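Local coordinates for protein FMN-dependent NADH-azoreductase 1 (Bacillus anthracis, PDB 3U7I) that probably uses FMN and NADH to reduce electrophilic quinones and to cleave the azo bond of aromatic azo compounds to amines, at residues M4-V16 and N40-D52. Sequence-based numbering, arbitrary orientation.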
# COMPACT_ATOMS: atom_id res chain seq x y z
N MSE C 4 -10.38 21.21 14.79
CA MSE C 4 -10.33 21.64 16.18
C MSE C 4 -8.89 21.75 16.67
O MSE C 4 -7.96 21.53 15.90
CB MSE C 4 -11.11 20.63 17.03
CG MSE C 4 -12.36 20.12 16.34
SE MSE C 4 -13.33 18.87 17.44
CE MSE C 4 -12.57 19.37 19.17
N ASN C 5 -8.70 22.09 17.95
CA ASN C 5 -7.37 22.06 18.57
C ASN C 5 -7.02 20.64 19.01
O ASN C 5 -6.92 20.35 20.20
CB ASN C 5 -7.34 22.99 19.78
CG ASN C 5 -7.25 24.44 19.39
OD1 ASN C 5 -6.42 24.82 18.58
ND2 ASN C 5 -8.12 25.26 19.96
N LYS C 6 -6.84 19.76 18.03
CA LYS C 6 -6.76 18.34 18.29
C LYS C 6 -5.67 17.71 17.44
O LYS C 6 -5.61 17.98 16.24
CB LYS C 6 -8.10 17.67 17.96
CG LYS C 6 -8.10 16.17 18.26
CD LYS C 6 -9.28 15.44 17.63
CE LYS C 6 -10.61 15.89 18.20
NZ LYS C 6 -11.68 14.90 17.87
N THR C 7 -4.83 16.89 18.06
CA THR C 7 -3.80 16.12 17.35
C THR C 7 -4.25 14.68 17.26
O THR C 7 -4.76 14.12 18.22
CB THR C 7 -2.45 16.18 18.09
OG1 THR C 7 -2.07 17.55 18.26
CG2 THR C 7 -1.35 15.46 17.31
N LEU C 8 -4.06 14.06 16.10
CA LEU C 8 -4.44 12.67 15.94
C LEU C 8 -3.23 11.80 15.63
O LEU C 8 -2.51 12.05 14.65
CB LEU C 8 -5.53 12.52 14.86
CG LEU C 8 -5.99 11.11 14.46
CD1 LEU C 8 -6.66 10.37 15.62
CD2 LEU C 8 -6.91 11.17 13.24
N ILE C 9 -3.00 10.80 16.47
CA ILE C 9 -1.94 9.82 16.23
C ILE C 9 -2.51 8.69 15.38
O ILE C 9 -3.49 8.04 15.76
CB ILE C 9 -1.39 9.21 17.56
CG1 ILE C 9 -1.24 10.28 18.65
CG2 ILE C 9 -0.08 8.44 17.30
CD1 ILE C 9 -0.38 11.46 18.24
N ILE C 10 -1.90 8.47 14.22
CA ILE C 10 -2.22 7.34 13.37
C ILE C 10 -1.07 6.34 13.44
O ILE C 10 -0.03 6.50 12.78
CB ILE C 10 -2.46 7.76 11.91
CG1 ILE C 10 -3.57 8.82 11.83
CG2 ILE C 10 -2.79 6.54 11.04
CD1 ILE C 10 -3.41 9.78 10.66
N ASN C 11 -1.25 5.32 14.28
CA ASN C 11 -0.21 4.33 14.53
C ASN C 11 -0.33 3.14 13.57
O ASN C 11 -1.21 2.29 13.71
CB ASN C 11 -0.30 3.87 15.99
CG ASN C 11 0.71 2.80 16.32
OD1 ASN C 11 1.55 2.41 15.49
ND2 ASN C 11 0.66 2.31 17.56
N ALA C 12 0.58 3.07 12.60
CA ALA C 12 0.51 2.02 11.58
C ALA C 12 1.45 0.82 11.86
O ALA C 12 1.77 0.04 10.95
CB ALA C 12 0.80 2.60 10.19
N HIS C 13 1.88 0.68 13.11
CA HIS C 13 2.79 -0.40 13.48
C HIS C 13 2.04 -1.66 13.90
O HIS C 13 1.23 -1.61 14.80
CB HIS C 13 3.72 0.04 14.61
CG HIS C 13 5.03 -0.69 14.63
ND1 HIS C 13 5.11 -2.06 14.75
CD2 HIS C 13 6.30 -0.24 14.52
CE1 HIS C 13 6.38 -2.43 14.72
NE2 HIS C 13 7.12 -1.35 14.58
N PRO C 14 2.31 -2.80 13.23
CA PRO C 14 1.65 -4.06 13.59
C PRO C 14 1.80 -4.45 15.07
O PRO C 14 0.95 -5.17 15.60
CB PRO C 14 2.37 -5.08 12.69
CG PRO C 14 2.79 -4.28 11.48
CD PRO C 14 3.16 -2.92 12.03
N LYS C 15 2.86 -4.00 15.74
CA LYS C 15 3.06 -4.34 17.14
C LYS C 15 2.39 -3.35 18.09
O LYS C 15 2.49 -3.47 19.32
CB LYS C 15 4.55 -4.45 17.48
CG LYS C 15 5.27 -5.61 16.81
CD LYS C 15 6.55 -5.87 17.54
CE LYS C 15 7.36 -6.94 16.87
NZ LYS C 15 8.42 -7.44 17.80
N VAL C 16 1.71 -2.35 17.51
CA VAL C 16 0.90 -1.39 18.26
C VAL C 16 1.67 -0.56 19.30
O VAL C 16 2.01 0.59 19.05
CB VAL C 16 -0.33 -2.09 18.92
CG1 VAL C 16 -1.32 -1.05 19.46
CG2 VAL C 16 -1.02 -3.02 17.92
N ASN C 40 -2.95 24.45 26.60
CA ASN C 40 -3.93 23.68 27.36
C ASN C 40 -5.21 23.39 26.57
O ASN C 40 -6.03 22.55 26.96
CB ASN C 40 -4.25 24.36 28.70
CG ASN C 40 -4.76 25.78 28.54
OD1 ASN C 40 -4.31 26.53 27.67
ND2 ASN C 40 -5.72 26.16 29.38
N ASN C 41 -5.39 24.07 25.44
CA ASN C 41 -6.57 23.84 24.61
C ASN C 41 -6.45 22.61 23.71
O ASN C 41 -7.44 22.18 23.10
CB ASN C 41 -6.93 25.08 23.79
CG ASN C 41 -5.86 25.47 22.79
OD1 ASN C 41 -4.94 24.70 22.49
ND2 ASN C 41 -5.97 26.68 22.26
N GLU C 42 -5.24 22.05 23.63
CA GLU C 42 -4.97 20.95 22.71
C GLU C 42 -5.34 19.60 23.30
O GLU C 42 -4.93 19.28 24.42
CB GLU C 42 -3.48 20.92 22.33
CG GLU C 42 -3.14 19.90 21.25
CD GLU C 42 -3.49 20.40 19.85
OE1 GLU C 42 -3.73 21.62 19.71
OE2 GLU C 42 -3.51 19.59 18.90
N THR C 43 -6.10 18.81 22.55
CA THR C 43 -6.37 17.44 22.94
C THR C 43 -5.72 16.47 21.96
O THR C 43 -5.30 16.86 20.86
CB THR C 43 -7.88 17.14 23.07
OG1 THR C 43 -8.55 17.55 21.87
CG2 THR C 43 -8.49 17.87 24.26
N ILE C 44 -5.62 15.21 22.35
CA ILE C 44 -4.97 14.22 21.51
C ILE C 44 -5.76 12.92 21.46
O ILE C 44 -6.22 12.42 22.49
CB ILE C 44 -3.53 13.92 22.01
CG1 ILE C 44 -2.70 15.22 22.06
CG2 ILE C 44 -2.88 12.85 21.15
CD1 ILE C 44 -1.30 15.03 22.62
N GLU C 45 -5.92 12.37 20.26
CA GLU C 45 -6.53 11.07 20.08
C GLU C 45 -5.57 10.17 19.31
O GLU C 45 -4.67 10.67 18.63
CB GLU C 45 -7.86 11.19 19.33
CG GLU C 45 -8.86 12.07 20.04
CD GLU C 45 -10.16 12.21 19.29
OE1 GLU C 45 -10.32 11.53 18.24
OE2 GLU C 45 -11.03 12.99 19.75
N GLN C 46 -5.75 8.86 19.42
CA GLN C 46 -4.90 7.91 18.71
C GLN C 46 -5.72 6.74 18.17
O GLN C 46 -6.53 6.15 18.88
CB GLN C 46 -3.79 7.37 19.62
CG GLN C 46 -2.95 6.26 18.98
CD GLN C 46 -1.64 6.05 19.71
OE1 GLN C 46 -1.14 6.94 20.40
NE2 GLN C 46 -1.06 4.86 19.56
N ILE C 47 -5.50 6.41 16.90
CA ILE C 47 -6.10 5.23 16.31
C ILE C 47 -4.99 4.23 16.02
O ILE C 47 -3.97 4.57 15.43
CB ILE C 47 -6.93 5.57 15.03
CG1 ILE C 47 -7.57 4.31 14.43
CG2 ILE C 47 -6.07 6.28 13.99
CD1 ILE C 47 -8.47 4.60 13.24
N ASN C 48 -5.19 3.00 16.47
CA ASN C 48 -4.21 1.94 16.27
C ASN C 48 -4.67 1.06 15.12
O ASN C 48 -5.62 0.29 15.27
CB ASN C 48 -4.04 1.12 17.55
CG ASN C 48 -3.33 1.89 18.65
OD1 ASN C 48 -2.41 2.67 18.40
ND2 ASN C 48 -3.76 1.67 19.89
N LEU C 49 -4.00 1.18 13.98
CA LEU C 49 -4.46 0.54 12.75
C LEU C 49 -4.40 -0.99 12.81
O LEU C 49 -5.09 -1.65 12.04
CB LEU C 49 -3.68 1.04 11.53
CG LEU C 49 -3.70 2.56 11.31
CD1 LEU C 49 -3.06 2.93 9.96
CD2 LEU C 49 -5.11 3.10 11.39
N TYR C 50 -3.58 -1.54 13.71
CA TYR C 50 -3.47 -2.99 13.83
C TYR C 50 -4.14 -3.53 15.09
O TYR C 50 -3.93 -4.68 15.49
CB TYR C 50 -2.00 -3.43 13.73
CG TYR C 50 -1.51 -3.39 12.30
CD1 TYR C 50 -1.08 -2.19 11.72
CD2 TYR C 50 -1.50 -4.54 11.52
CE1 TYR C 50 -0.65 -2.16 10.40
CE2 TYR C 50 -1.08 -4.52 10.22
CZ TYR C 50 -0.66 -3.33 9.66
OH TYR C 50 -0.25 -3.37 8.34
N ASP C 51 -4.97 -2.69 15.72
CA ASP C 51 -5.74 -3.10 16.89
C ASP C 51 -7.19 -2.63 16.81
O ASP C 51 -8.12 -3.40 17.07
CB ASP C 51 -5.08 -2.59 18.18
CG ASP C 51 -5.64 -3.25 19.42
OD1 ASP C 51 -5.61 -4.50 19.52
OD2 ASP C 51 -6.12 -2.50 20.31
N ASP C 52 -7.38 -1.36 16.47
CA ASP C 52 -8.73 -0.82 16.29
C ASP C 52 -9.33 -1.39 15.01
O ASP C 52 -8.61 -1.95 14.17
CB ASP C 52 -8.73 0.71 16.23
CG ASP C 52 -8.20 1.35 17.50
OD1 ASP C 52 -8.35 0.75 18.59
OD2 ASP C 52 -7.61 2.45 17.41
O HOH W 1 -1.29 -0.24 15.02
O HOH W 2 1.12 3.05 20.90
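Lys6 and Glu45 meet over the sheet face that also carries Leu8 and Ile47. From its CB, which lies near Thr43 OG1, the lysine chain leaves anti to the backbone N (chi1 -178°); CG still borders Thr43, CD already lies against the Glu45 carboxylate, and the bend at chi3 (-65°) swings CE toward OE2. At the tip, NZ forms a salt bridge with Glu45 OE2 (2.8 Å), coming from above the carboxylate plane, and it also bonds Ser94 OG. Gln91 takes the other carboxylate oxygen, Glu45 OE1. On the opposite face Thr7 OG1 donates to Glu42 OE2 (2.6 Å), and Tyr34 on the connecting helix is a second partner of that hydroxyl.

Strands 6-11 and 43-48 run parallel, 18° apart, the first and last elements of a right-handed beta-alpha-beta crossover through helix 22-37. In this flavodoxin-like fold, 43-48 is an edge strand of the chain's five-stranded parallel sheet, next to 6-11. Thr7, Ile9 and Asn11 each donate and accept backbone hydrogen bonds, as in the bond from Ile9 N to Glu45 O (2.7 Å).

Ile9 lies across the extended Gln46 chain, its CG2 3.6 Å from Gln46 OE1. Beyond it, Asn48 OD1 takes Gln46 NE2 on a lone pair (2.8 Å) and Asn11 ND2 from above its carbonyl plane (3.2 Å). Asn11 ND2 also reaches Val16 O, while its OD1 closes an Asx turn onto His13 N. Past the strands, Pro14 CA sits over one face of the Tyr50 ring, 3.9 Å from its centroid, in a CH-pi contact; Ile57 of the second subunit packs against both residues.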